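Local coordinates for beta-lactamase-like protein (Koribacter versatilis, PDB 6B9V) that is a diphosphatase of the PhnP family, with a metallo-beta-lactamase fold and a dimanganese site, that cleaves reactive FAD photoproducts, at residues 58-61 with 62-66; 181-184 with 185-188; 199-203 with 204-208; 212-215 with 216-220; 239-242 with 243-247. One frame throughout, in Å; residues are numbered along the deposited sequence.

Contact 1 (58-61 with 62-66)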
loop_
_atom_site.group_PDB
_atom_site.type_symbol
_atom_site.label_atom_id
_atom_site.label_comp_id
_atom_site.label_asym_id
_atom_site.label_seq_id
_atom_site.Cartn_x
_atom_site.Cartn_y
_atom_site.Cartn_z
ATOM N N ASP A 58 1.254 -2.266 3.159
ATOM C CA ASP A 58 2.411 -1.440 3.535
ATOM C C ASP A 58 3.756 -2.089 3.229
ATOM O O ASP A 58 4.784 -1.625 3.705
ATOM C CB ASP A 58 2.350 -1.086 5.034
ATOM C CG ASP A 58 1.107 -0.303 5.386
ATOM O OD1 ASP A 58 0.763 0.634 4.629
ATOM O OD2 ASP A 58 0.452 -0.623 6.408
ATOM N N PHE A 59 3.758 -3.134 2.411
ATOM C CA PHE A 59 4.995 -3.886 2.226
ATOM C C PHE A 59 6.154 -3.043 1.684
ATOM O O PHE A 59 7.271 -3.178 2.161
ATOM C CB PHE A 59 4.792 -5.096 1.312
ATOM C CG PHE A 59 6.088 -5.798 0.996
ATOM C CD1 PHE A 59 6.732 -6.554 1.966
ATOM C CD2 PHE A 59 6.694 -5.637 -0.238
ATOM C CE1 PHE A 59 7.947 -7.161 1.702
ATOM C CE2 PHE A 59 7.928 -6.245 -0.510
ATOM C CZ PHE A 59 8.544 -7.007 0.456
ATOM N N ARG A 60 5.920 -2.178 0.701
ATOM C CA ARG A 60 7.048 -1.364 0.208
ATOM C C ARG A 60 7.723 -0.585 1.358
ATOM O O ARG A 60 8.952 -0.652 1.534
ATOM C CB ARG A 60 6.597 -0.383 -0.892
ATOM C CG ARG A 60 7.732 0.567 -1.327
ATOM C CD ARG A 60 7.313 1.411 -2.537
ATOM N NE ARG A 60 8.327 2.420 -2.860
ATOM C CZ ARG A 60 8.438 3.604 -2.271
ATOM N NH1 ARG A 60 7.585 3.967 -1.321
ATOM N NH2 ARG A 60 9.420 4.426 -2.637
ATOM N N GLU A 61 6.910 0.124 2.148
ATOM C CA GLU A 61 7.410 0.900 3.285
ATOM C C GLU A 61 8.137 -0.003 4.293
ATOM O O GLU A 61 9.199 0.358 4.811
ATOM C CB GLU A 61 6.259 1.651 3.991
ATOM C CG GLU A 61 6.708 2.516 5.209
ATOM C CD GLU A 61 5.581 3.386 5.845
ATOM O OE1 GLU A 61 4.454 3.538 5.277
ATOM O OE2 GLU A 61 5.839 3.948 6.935
ATOM N N GLN A 62 7.548 -1.164 4.577
ATOM C CA GLN A 62 8.128 -2.102 5.557
ATOM C C GLN A 62 9.505 -2.617 5.099
ATOM O O GLN A 62 10.469 -2.693 5.887
ATOM C CB GLN A 62 7.151 -3.271 5.825
ATOM C CG GLN A 62 5.851 -2.802 6.557
ATOM C CD GLN A 62 4.706 -3.823 6.591
ATOM O OE1 GLN A 62 4.508 -4.596 5.661
ATOM N NE2 GLN A 62 3.908 -3.787 7.677
ATOM N N ALA A 63 9.594 -2.944 3.814
ATOM C CA ALA A 63 10.838 -3.430 3.234
ATOM C C ALA A 63 11.915 -2.342 3.217
ATOM O O ALA A 63 13.067 -2.597 3.552
ATOM C CB ALA A 63 10.592 -3.958 1.809
ATOM N N LEU A 64 11.544 -1.131 2.823
ATOM C CA LEU A 64 12.515 -0.038 2.768
ATOM C C LEU A 64 13.034 0.274 4.156
ATOM O O LEU A 64 14.230 0.452 4.358
ATOM C CB LEU A 64 11.886 1.217 2.142
ATOM C CG LEU A 64 11.585 1.125 0.652
ATOM C CD1 LEU A 64 10.794 2.358 0.219
ATOM C CD2 LEU A 64 12.911 1.008 -0.143
ATOM N N ARG A 65 12.104 0.320 5.108
ATOM C CA ARG A 65 12.376 0.526 6.524
ATOM C C ARG A 65 13.429 -0.430 7.067
ATOM O O ARG A 65 14.297 -0.055 7.874
ATOM C CB ARG A 65 11.070 0.308 7.303
ATOM C CG ARG A 65 10.861 1.127 8.497
ATOM C CD ARG A 65 9.393 1.437 8.577
ATOM N NE ARG A 65 8.570 0.310 9.019
ATOM C CZ ARG A 65 7.607 0.474 9.916
ATOM N NH1 ARG A 65 7.413 1.687 10.406
ATOM N NH2 ARG A 65 6.858 -0.538 10.326
ATOM N N GLU A 66 13.316 -1.690 6.666
ATOM C CA GLU A 66 14.218 -2.697 7.207
ATOM C C GLU A 66 15.373 -3.083 6.281
ATOM O O GLU A 66 16.145 -3.998 6.595
ATOM C CB GLU A 66 13.423 -3.943 7.574
ATOM C CG GLU A 66 12.466 -3.712 8.729
ATOM C CD GLU A 66 13.191 -3.628 10.059
ATOM O OE1 GLU A 66 12.579 -3.179 11.056
ATOM O OE2 GLU A 66 14.378 -4.019 10.108
#
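Phe59 and Ala63, one turn apart on helix 59-66, make the close-packed flank of this contact; the helix is the crossover of the beta-alpha-beta unit formed with strands 49-53 and 73-75 of the metallo-beta-lactamase fold. The CB of Ala63 sits over one face of the Phe59 ring, displaced toward its rim, in a CH-pi contact 4.2 Å from the ring centroid and 22° off the normal. Next to it, Leu64 brings CD1 over the centre of the Arg60 guanidinium, 3.6 Å from CZ. Arg60 can lie there because its chain is extended from CG to NE, with CG anti to the backbone N (chi1 175°). Its donors turn to the second subunit, where NH2 bonds to the O of Pro19, and Ile21 of that subunit packs on Phe59, Ala63 and Leu64. Gln62 is buried too: its CG lies 3.3 Å from Asp58 O, while its amide is held by Thr56 and by the carbonyl of Arg39, whose side chain pairs with Asp58. The side carrying Glu61 and Arg65 is looser and more exposed. Each has its own salt bridge elsewhere, Glu61 with Arg36 and Arg65 with Asp254. Between the two, charge attraction acts without an N-H aimed at the carboxylate: Glu61 OE2 stands 4.4 Å from Arg65 NH1, well out of the guanidinium plane.

Contact 2 (181-184 with 185-188)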
loop_
_atom_site.group_PDB
_atom_site.type_symbol
_atom_site.label_atom_id
_atom_site.label_comp_id
_atom_site.label_asym_id
_atom_site.label_seq_id
_atom_site.Cartn_x
_atom_site.Cartn_y
_atom_site.Cartn_z
ATOM N N SER A 181 -10.859 -17.724 17.760
ATOM C CA SER A 181 -10.643 -18.856 18.674
ATOM C C SER A 181 -9.573 -19.812 18.151
ATOM O O SER A 181 -9.226 -19.806 16.958
ATOM C CB SER A 181 -11.950 -19.620 18.934
ATOM O OG SER A 181 -12.436 -20.267 17.768
ATOM N N ILE A 182 -9.031 -20.602 19.070
ATOM C CA ILE A 182 -7.994 -21.566 18.758
ATOM C C ILE A 182 -8.446 -22.939 19.225
ATOM O O ILE A 182 -8.690 -23.148 20.424
ATOM C CB ILE A 182 -6.655 -21.197 19.423
ATOM C CG1 ILE A 182 -6.229 -19.776 19.035
ATOM C CG2 ILE A 182 -5.573 -22.198 19.028
ATOM C CD1 ILE A 182 -5.028 -19.263 19.819
ATOM N N PRO A 183 -8.581 -23.879 18.278
ATOM C CA PRO A 183 -9.031 -25.243 18.586
ATOM C C PRO A 183 -8.140 -25.918 19.636
ATOM O O PRO A 183 -6.962 -25.567 19.756
ATOM C CB PRO A 183 -8.926 -25.964 17.240
ATOM C CG PRO A 183 -8.971 -24.862 16.204
ATOM C CD PRO A 183 -8.284 -23.696 16.845
ATOM N N ASP A 184 -8.692 -26.867 20.383
ATOM C CA ASP A 184 -7.919 -27.561 21.424
ATOM C C ASP A 184 -6.633 -28.175 20.871
ATOM O O ASP A 184 -5.531 -28.027 21.446
ATOM C CB ASP A 184 -8.768 -28.659 22.086
ATOM C CG ASP A 184 -9.933 -28.097 22.884
ATOM O OD1 ASP A 184 -9.931 -26.881 23.182
ATOM O OD2 ASP A 184 -10.849 -28.875 23.223
ATOM N N ALA A 185 -6.779 -28.862 19.741
ATOM C CA ALA A 185 -5.655 -29.544 19.125
ATOM C C ALA A 185 -4.563 -28.539 18.773
ATOM O O ALA A 185 -3.378 -28.860 18.850
ATOM C CB ALA A 185 -6.109 -30.337 17.884
ATOM N N SER A 186 -4.948 -27.312 18.420
ATOM C CA SER A 186 -3.951 -26.285 18.135
ATOM C C SER A 186 -3.320 -25.719 19.408
ATOM O O SER A 186 -2.137 -25.361 19.413
ATOM C CB SER A 186 -4.551 -25.129 17.306
ATOM O OG SER A 186 -4.914 -25.562 16.010
ATOM N N MET A 187 -4.097 -25.630 20.483
ATOM C CA MET A 187 -3.551 -25.152 21.744
ATOM C C MET A 187 -2.426 -26.081 22.167
ATOM O O MET A 187 -1.406 -25.637 22.718
ATOM C CB MET A 187 -4.622 -25.085 22.828
ATOM C CG MET A 187 -5.653 -23.994 22.601
ATOM S SD MET A 187 -5.011 -22.365 22.976
ATOM C CE MET A 187 -5.004 -22.410 24.773
ATOM N N GLU A 188 -2.606 -27.368 21.880
ATOM C CA GLU A 188 -1.610 -28.363 22.279
ATOM C C GLU A 188 -0.304 -28.251 21.500
ATOM O O GLU A 188 0.717 -28.777 21.936
ATOM C CB GLU A 188 -2.181 -29.772 22.133
ATOM C CG GLU A 188 -3.173 -30.111 23.238
ATOM C CD GLU A 188 -2.640 -29.757 24.625
ATOM O OE1 GLU A 188 -1.505 -30.171 24.954
ATOM O OE2 GLU A 188 -3.347 -29.056 25.385
#
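Ile182 and Ser186 meet at the start of helix 184-187, a single short turn that follows a loop of the metallo-beta-lactamase fold, with Pro183 at the N-cap position. The first shell is apolar: the CG2 branch of Ile182 touches Ser186 CB at 3.5 Å and Met187 SD at 4.0 Å. Ile182 and Met187 cross at about a right angle, and the sulfur lies by the branch point of Ile182, next to CB and CG2. Met187 reaches it by folding back on itself, with chi2 and chi3 both -75°. Pro183 also approaches the serine, its CD 3.9 Å from Ser186 OG.

The next layer is backbone. Met187 N bonds to Pro183 O at 3.0 Å, and Glu188 N donates to Asp184 O at the same length; the bond from Ser186 N to Pro183 O is weak. Further out, Val158 of strand 151-160 packs on Ile182, and Lys221 and Leu222 of helix 212-222 lie against Met187. The turn is thus wedged between that strand and that helix at the protein surface. Glu188 points its carboxylate to Arg191, whereas the hydroxyl of Ser186 is fixed by a hydrogen bond from OG to the O of Pro157.

Contact 3 (199-203 with 204-208)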
loop_
_atom_site.group_PDB
_atom_site.type_symbol
_atom_site.label_atom_id
_atom_site.label_comp_id
_atom_site.label_asym_id
_atom_site.label_seq_id
_atom_site.Cartn_x
_atom_site.Cartn_y
_atom_site.Cartn_z
ATOM N N ASP A 199 -3.246 -12.392 18.219
ATOM C CA ASP A 199 -4.211 -11.336 17.887
ATOM C C ASP A 199 -4.763 -10.669 19.158
ATOM O O ASP A 199 -5.188 -11.367 20.081
ATOM C CB ASP A 199 -5.347 -11.993 17.072
ATOM C CG ASP A 199 -6.412 -11.015 16.607
ATOM O OD1 ASP A 199 -7.210 -10.540 17.438
ATOM O OD2 ASP A 199 -6.474 -10.762 15.388
ATOM N N ALA A 200 -4.739 -9.335 19.233
ATOM C CA ALA A 200 -5.568 -8.631 20.230
ATOM C C ALA A 200 -6.017 -7.298 19.634
ATOM O O ALA A 200 -5.247 -6.327 19.568
ATOM C CB ALA A 200 -4.814 -8.429 21.568
ATOM N N LEU A 201 -7.262 -7.276 19.169
ATOM C CA LEU A 201 -7.759 -6.163 18.376
ATOM C C LEU A 201 -8.144 -4.961 19.220
ATOM O O LEU A 201 -7.809 -3.828 18.881
ATOM C CB LEU A 201 -8.963 -6.608 17.547
ATOM C CG LEU A 201 -9.680 -5.532 16.726
ATOM C CD1 LEU A 201 -8.785 -5.121 15.531
ATOM C CD2 LEU A 201 -11.055 -6.022 16.250
ATOM N N ARG A 202 -8.886 -5.210 20.295
ATOM C CA ARG A 202 -9.547 -4.146 21.042
ATOM C C ARG A 202 -10.106 -4.733 22.337
ATOM O O ARG A 202 -9.928 -5.920 22.600
ATOM C CB ARG A 202 -10.654 -3.525 20.199
ATOM C CG ARG A 202 -11.855 -4.463 20.000
ATOM C CD ARG A 202 -12.831 -3.934 18.954
ATOM N NE ARG A 202 -14.083 -4.699 18.925
ATOM C CZ ARG A 202 -15.114 -4.414 18.123
ATOM N NH1 ARG A 202 -15.045 -3.386 17.288
ATOM N NH2 ARG A 202 -16.225 -5.147 18.160
ATOM N N HIS A 203 -10.785 -3.914 23.135
ATOM C CA HIS A 203 -11.337 -4.388 24.394
ATOM C C HIS A 203 -12.637 -5.193 24.218
ATOM O O HIS A 203 -12.845 -6.194 24.904
ATOM C CB HIS A 203 -11.588 -3.205 25.336
ATOM C CG HIS A 203 -10.338 -2.584 25.880
ATOM N ND1 HIS A 203 -9.624 -3.135 26.923
ATOM C CD2 HIS A 203 -9.693 -1.440 25.548
ATOM C CE1 HIS A 203 -8.585 -2.368 27.199
ATOM N NE2 HIS A 203 -8.606 -1.331 26.384
ATOM N N LYS A 204 -13.502 -4.745 23.312
ATOM C CA LYS A 204 -14.863 -5.294 23.170
ATOM C C LYS A 204 -14.878 -6.495 22.216
ATOM O O LYS A 204 -14.157 -6.490 21.213
ATOM C CB LYS A 204 -15.815 -4.200 22.660
ATOM C CG LYS A 204 -17.284 -4.590 22.543
ATOM C CD LYS A 204 -18.056 -3.573 21.696
ATOM C CE LYS A 204 -19.558 -3.839 21.708
ATOM N NZ LYS A 204 -20.333 -2.775 20.989
ATOM N N PRO A 205 -15.688 -7.524 22.523
ATOM C CA PRO A 205 -15.753 -8.708 21.656
ATOM C C PRO A 205 -16.011 -8.355 20.195
ATOM O O PRO A 205 -16.821 -7.479 19.923
ATOM C CB PRO A 205 -16.919 -9.515 22.253
ATOM C CG PRO A 205 -16.883 -9.182 23.702
ATOM C CD PRO A 205 -16.458 -7.715 23.769
ATOM N N HIS A 206 -15.281 -9.001 19.286
ATOM C CA HIS A 206 -15.400 -8.777 17.845
ATOM C C HIS A 206 -15.684 -10.133 17.194
ATOM O O HIS A 206 -15.153 -11.149 17.635
ATOM C CB HIS A 206 -14.110 -8.138 17.274
ATOM C CG HIS A 206 -14.202 -7.790 15.819
ATOM N ND1 HIS A 206 -13.948 -8.703 14.813
ATOM C CD2 HIS A 206 -14.521 -6.628 15.196
ATOM C CE1 HIS A 206 -14.115 -8.121 13.638
ATOM N NE2 HIS A 206 -14.467 -6.862 13.840
ATOM N N PRO A 207 -16.538 -10.165 16.161
ATOM C CA PRO A 207 -16.879 -11.461 15.557
ATOM C C PRO A 207 -15.687 -12.285 15.018
ATOM O O PRO A 207 -15.791 -13.508 14.996
ATOM C CB PRO A 207 -17.815 -11.069 14.406
ATOM C CG PRO A 207 -18.449 -9.784 14.873
ATOM C CD PRO A 207 -17.332 -9.058 15.580
ATOM N N THR A 208 -14.596 -11.659 14.584
ATOM C CA THR A 208 -13.543 -12.440 13.928
ATOM C C THR A 208 -12.166 -12.264 14.546
ATOM O O THR A 208 -11.196 -12.855 14.062
ATOM C CB THR A 208 -13.446 -12.113 12.408
ATOM O OG1 THR A 208 -13.125 -10.734 12.232
ATOM C CG2 THR A 208 -14.770 -12.418 11.698
#
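Arg202 turns back onto Lys204 and Pro205 because its CG sits between the backbone N and the carbonyl carbon (chi1 70°), after which the chain runs straight out to NE. His206, with CG anti to its backbone N (chi1 -176°), sets its ring against the guanidinium. The guanidinium then grips two successive carbonyls: NE donates to Lys204 O at 2.9 Å and NH2 to Pro205 O at 3.0 Å. Both oxygens lie close to the guanidinium plane, though each donor stands above the plane of the carbonyl it meets. The imidazole approaches edge-on, CD2 over the centre of the guanidinium at 3.7 Å from CZ, the two planes 78° apart. Leu201 covers one ring face with CD2, 3.6 Å from His206 CG, and Pro207 CD lies over the other. At the ring's far side ND1 accepts from Thr208 N at 3.0 Å.

This is the loop between strand 195-199 and helix 212-222, beside the dimanganese site: Leu201 packs near the manganese ligand His231, and Thr208 O bonds to the ligand His160. The bond from Thr208 N holds the rotation of the imidazole, and the arginine ties the turn together by bridging the carbonyls of Lys204 and Pro205.

Contact 4 (212-215 with 216-220)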
loop_
_atom_site.group_PDB
_atom_site.type_symbol
_atom_site.label_atom_id
_atom_site.label_comp_id
_atom_site.label_asym_id
_atom_site.label_seq_id
_atom_site.Cartn_x
_atom_site.Cartn_y
_atom_site.Cartn_z
ATOM N N LEU A 212 -8.419 -8.107 24.118
ATOM C CA LEU A 212 -7.282 -8.041 25.030
ATOM C C LEU A 212 -7.437 -9.064 26.151
ATOM O O LEU A 212 -6.506 -9.822 26.440
ATOM C CB LEU A 212 -7.146 -6.625 25.617
ATOM C CG LEU A 212 -5.840 -6.292 26.341
ATOM C CD1 LEU A 212 -4.677 -6.269 25.351
ATOM C CD2 LEU A 212 -5.960 -4.951 27.056
ATOM N N ASP A 213 -8.616 -9.097 26.772
ATOM C CA ASP A 213 -8.830 -9.970 27.924
ATOM C C ASP A 213 -8.759 -11.435 27.504
ATOM O O ASP A 213 -8.163 -12.280 28.192
ATOM C CB ASP A 213 -10.177 -9.661 28.592
ATOM C CG ASP A 213 -10.392 -10.450 29.866
ATOM O OD1 ASP A 213 -9.850 -10.040 30.915
ATOM O OD2 ASP A 213 -11.106 -11.477 29.819
ATOM N N ASN A 214 -9.366 -11.735 26.361
ATOM C CA ASN A 214 -9.377 -13.107 25.867
ATOM C C ASN A 214 -7.975 -13.605 25.546
ATOM O O ASN A 214 -7.605 -14.747 25.854
ATOM C CB ASN A 214 -10.261 -13.230 24.627
ATOM C CG ASN A 214 -10.497 -14.677 24.234
ATOM O OD1 ASN A 214 -11.000 -15.461 25.033
ATOM N ND2 ASN A 214 -10.120 -15.041 23.013
ATOM N N SER A 215 -7.183 -12.727 24.942
ATOM C CA SER A 215 -5.843 -13.102 24.522
ATOM C C SER A 215 -4.908 -13.179 25.716
ATOM O O SER A 215 -3.974 -13.972 25.718
ATOM C CB SER A 215 -5.333 -12.127 23.466
ATOM O OG SER A 215 -6.013 -12.400 22.246
ATOM N N VAL A 216 -5.173 -12.384 26.746
ATOM C CA VAL A 216 -4.471 -12.583 28.015
ATOM C C VAL A 216 -4.788 -13.968 28.620
ATOM O O VAL A 216 -3.879 -14.660 29.104
ATOM C CB VAL A 216 -4.806 -11.472 29.030
ATOM C CG1 VAL A 216 -4.368 -11.877 30.431
ATOM C CG2 VAL A 216 -4.139 -10.144 28.613
ATOM N N SER A 217 -6.058 -14.384 28.598
ATOM C CA SER A 217 -6.407 -15.728 29.092
ATOM C C SER A 217 -5.708 -16.862 28.335
ATOM O O SER A 217 -5.193 -17.832 28.940
ATOM C CB SER A 217 -7.914 -15.950 29.026
ATOM O OG SER A 217 -8.545 -15.218 30.047
ATOM N N ILE A 218 -5.717 -16.744 27.008
ATOM C CA ILE A 218 -4.999 -17.691 26.160
ATOM C C ILE A 218 -3.508 -17.686 26.499
ATOM O O ILE A 218 -2.887 -18.748 26.663
ATOM C CB ILE A 218 -5.222 -17.360 24.661
ATOM C CG1 ILE A 218 -6.684 -17.638 24.284
ATOM C CG2 ILE A 218 -4.247 -18.137 23.765
ATOM C CD1 ILE A 218 -7.111 -17.049 22.925
ATOM N N ALA A 219 -2.938 -16.489 26.630
ATOM C CA ALA A 219 -1.517 -16.336 26.953
ATOM C C ALA A 219 -1.166 -17.030 28.271
ATOM O O ALA A 219 -0.107 -17.657 28.403
ATOM C CB ALA A 219 -1.133 -14.848 27.016
ATOM N N GLU A 220 -2.062 -16.926 29.243
ATOM C CA GLU A 220 -1.799 -17.515 30.548
ATOM C C GLU A 220 -2.011 -19.030 30.538
ATOM O O GLU A 220 -1.487 -19.743 31.397
ATOM C CB GLU A 220 -2.658 -16.829 31.608
ATOM C CG GLU A 220 -2.161 -15.405 31.881
ATOM C CD GLU A 220 -2.982 -14.647 32.908
ATOM O OE1 GLU A 220 -2.473 -13.630 33.436
ATOM O OE2 GLU A 220 -4.132 -15.054 33.180
HETATM O O HOH W 1 -8.022 -12.414 31.263
HETATM O O HOH W 2 -10.925 -14.406 29.975
#
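Asn214 and Ile218, one turn apart on helix 212-222, slant across each other, the asparagine ND2 reaching Ile218 CD1 at 3.6 Å. Asn214 swings its CG anti to the backbone N (chi1 -170°) and hands the amide back to Ser210 OG; Ile218 CD1 therefore touches a nitrogen whose hydrogen-bond partner is Ser210 OG. Ile218 in turn runs CG1 beside the Asn214 carbonyl, 3.4 Å from its O, and lies against Phe179. Val216 turns its CG2 branch onto the oxygen of Leu212 at 3.2 Å, on the side where Phe229 of strand 226-230 packs. Ser215, on the buried side, is hydrogen-bonded through OG to Asp199 O and to Ser210 OG.

Asp213 and Ser217 face solvent, and two waters join them. One water donates to Asp213 O at 3.1 Å and weakly to OD1, and also meets Ser217 OG; the other donates to Asp213 OD2 at 2.9 Å and sits against the same hydroxyl. The helix is the crossover between strands 195-199 and 226-230, its backbone bonds regular, such as Ile218 N to Asn214 O at 3.0 Å. Its two sides therefore differ in chemistry: outward, Asp213 and Ser217 are coupled through water, while inward the hydroxyl of Ser215 has protein partners.

Contact 5 (239-242 with 243-247)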
loop_
_atom_site.group_PDB
_atom_site.type_symbol
_atom_site.label_atom_id
_atom_site.label_comp_id
_atom_site.label_asym_id
_atom_site.label_seq_id
_atom_site.Cartn_x
_atom_site.Cartn_y
_atom_site.Cartn_z
ATOM N N GLU A 239 1.390 2.506 25.526
ATOM C CA GLU A 239 2.102 2.521 26.786
ATOM C C GLU A 239 1.137 2.278 27.943
ATOM O O GLU A 239 1.453 1.547 28.883
ATOM C CB GLU A 239 2.853 3.845 26.963
ATOM C CG GLU A 239 3.948 3.827 28.029
ATOM C CD GLU A 239 5.085 2.863 27.707
ATOM O OE1 GLU A 239 5.292 2.530 26.518
ATOM O OE2 GLU A 239 5.772 2.429 28.654
ATOM N N GLU A 240 -0.047 2.872 27.867
ATOM C CA GLU A 240 -0.994 2.751 28.963
ATOM C C GLU A 240 -1.450 1.300 29.109
ATOM O O GLU A 240 -1.634 0.825 30.229
ATOM C CB GLU A 240 -2.201 3.674 28.756
ATOM C CG GLU A 240 -2.954 3.935 30.041
ATOM C CD GLU A 240 -4.017 5.008 29.904
ATOM O OE1 GLU A 240 -4.036 5.728 28.873
ATOM O OE2 GLU A 240 -4.829 5.135 30.846
ATOM N N THR A 241 -1.616 0.609 27.980
ATOM C CA THR A 241 -2.010 -0.798 27.991
ATOM C C THR A 241 -0.870 -1.654 28.502
ATOM O O THR A 241 -1.087 -2.551 29.305
ATOM C CB THR A 241 -2.429 -1.307 26.591
ATOM O OG1 THR A 241 -3.545 -0.555 26.112
ATOM C CG2 THR A 241 -2.819 -2.783 26.631
ATOM N N ASN A 242 0.349 -1.387 28.037
ATOM C CA ASN A 242 1.479 -2.219 28.453
ATOM C C ASN A 242 1.811 -2.065 29.931
ATOM O O ASN A 242 2.281 -3.009 30.571
ATOM C CB ASN A 242 2.717 -1.919 27.609
ATOM C CG ASN A 242 2.728 -2.702 26.315
ATOM O OD1 ASN A 242 1.905 -3.598 26.114
ATOM N ND2 ASN A 242 3.643 -2.365 25.427
ATOM N N ARG A 243 1.555 -0.882 30.474
ATOM C CA ARG A 243 1.786 -0.652 31.897
ATOM C C ARG A 243 0.868 -1.532 32.749
ATOM O O ARG A 243 1.195 -1.867 33.892
ATOM C CB ARG A 243 1.587 0.835 32.232
ATOM C CG ARG A 243 2.222 1.299 33.539
ATOM C CD ARG A 243 2.557 2.795 33.497
ATOM N NE ARG A 243 1.390 3.627 33.207
ATOM C CZ ARG A 243 1.250 4.371 32.114
ATOM N NH1 ARG A 243 2.213 4.401 31.199
ATOM N NH2 ARG A 243 0.149 5.093 31.936
ATOM N N GLN A 244 -0.272 -1.922 32.187
ATOM C CA GLN A 244 -1.290 -2.639 32.948
ATOM C C GLN A 244 -1.289 -4.171 32.754
ATOM O O GLN A 244 -1.927 -4.877 33.529
ATOM C CB GLN A 244 -2.689 -2.098 32.608
ATOM C CG GLN A 244 -3.084 -0.795 33.328
ATOM C CD GLN A 244 -3.598 0.289 32.379
ATOM O OE1 GLN A 244 -4.406 0.027 31.480
ATOM N NE2 GLN A 244 -3.109 1.509 32.564
ATOM N N LEU A 245 -0.584 -4.680 31.742
ATOM C CA LEU A 245 -0.595 -6.119 31.432
ATOM C C LEU A 245 0.282 -6.938 32.383
ATOM O O LEU A 245 1.197 -6.403 33.000
ATOM C CB LEU A 245 -0.131 -6.347 29.979
ATOM C CG LEU A 245 -1.098 -5.907 28.886
ATOM C CD1 LEU A 245 -0.382 -5.992 27.528
ATOM C CD2 LEU A 245 -2.364 -6.763 28.868
ATOM N N PRO A 246 0.002 -8.247 32.502
ATOM C CA PRO A 246 0.830 -9.109 33.352
ATOM C C PRO A 246 2.262 -9.215 32.852
ATOM O O PRO A 246 2.492 -9.069 31.650
ATOM C CB PRO A 246 0.133 -10.470 33.257
ATOM C CG PRO A 246 -1.260 -10.159 32.924
ATOM C CD PRO A 246 -1.214 -8.943 32.041
ATOM N N ALA A 247 3.203 -9.483 33.758
ATOM C CA ALA A 247 4.583 -9.744 33.360
ATOM C C ALA A 247 4.622 -10.806 32.268
ATOM O O ALA A 247 3.881 -11.782 32.315
ATOM C CB ALA A 247 5.423 -10.182 34.561
HETATM O O HOH W 3 5.439 3.444 31.017
HETATM O O HOH W 4 3.199 -4.477 32.902
#
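Arg243 curls back over Glu240 and alongside Glu239 near the end of helix 238-244, the crossover of the beta-alpha-beta unit between strands 226-230 and 249-251. Its CB lies 3.4 Å from Glu239 O, the same oxygen that takes the hydrogen bond from Arg243 N. From there the chain carries on extended until chi3 (57°) bends it back toward the preceding turn. CZ and NH2 then pass over Glu240, CZ 4.2 Å from its CA and NH2 3.8 Å from its CG. NH1 reaches Glu239 CG at 3.7 Å, at the guanidinium edge, so the arginine rests on the aliphatic parts of both glutamates rather than pairing directly with their carboxylates. A water in the guanidinium plane spans the gap, donating to Glu239 OE2 and accepting a weak bond from NH1.

Gln244 lies alongside Glu240, pointing the same way, with NE2 3.5 Å from Glu240 CG and the two flat groups nearly perpendicular. On the inner side Thr241 packs on Leu212 and Leu251, and Leu245 on Val216, packing the helix and the residue that follows it against helix 212-222 and strand 249-251. Asn242 OD1 accepts a hydrogen bond from Leu251 N. The helical pattern runs down here: Gln244 N bonds to Thr241 O from above the carbonyl plane, and Leu245 lays CD1 3.6 Å from Asn242 OD1.

In the fold
Along the chain the five contacts come in series, 1 to 5, without overlap. Contact 1 lies apart, on the crossover helix of the seven-stranded sheet that includes strands 49-53 and 73-75 and at the subunit interface; its centre is about 32 Å from that of contact 2, across the chain's centre. Contacts 2 to 5 gather round the other sheet. Contact 4, on helix 212-222, is their hub: it touches contact 2 through Ile182 and Ile218, contact 3 through Asp199 and Ser215, and contact 5 through Val216 and Leu245, with centres about 11 to 14 Å away. Contact 3, which packs near ligands of the dimanganese site, adjoins this helix.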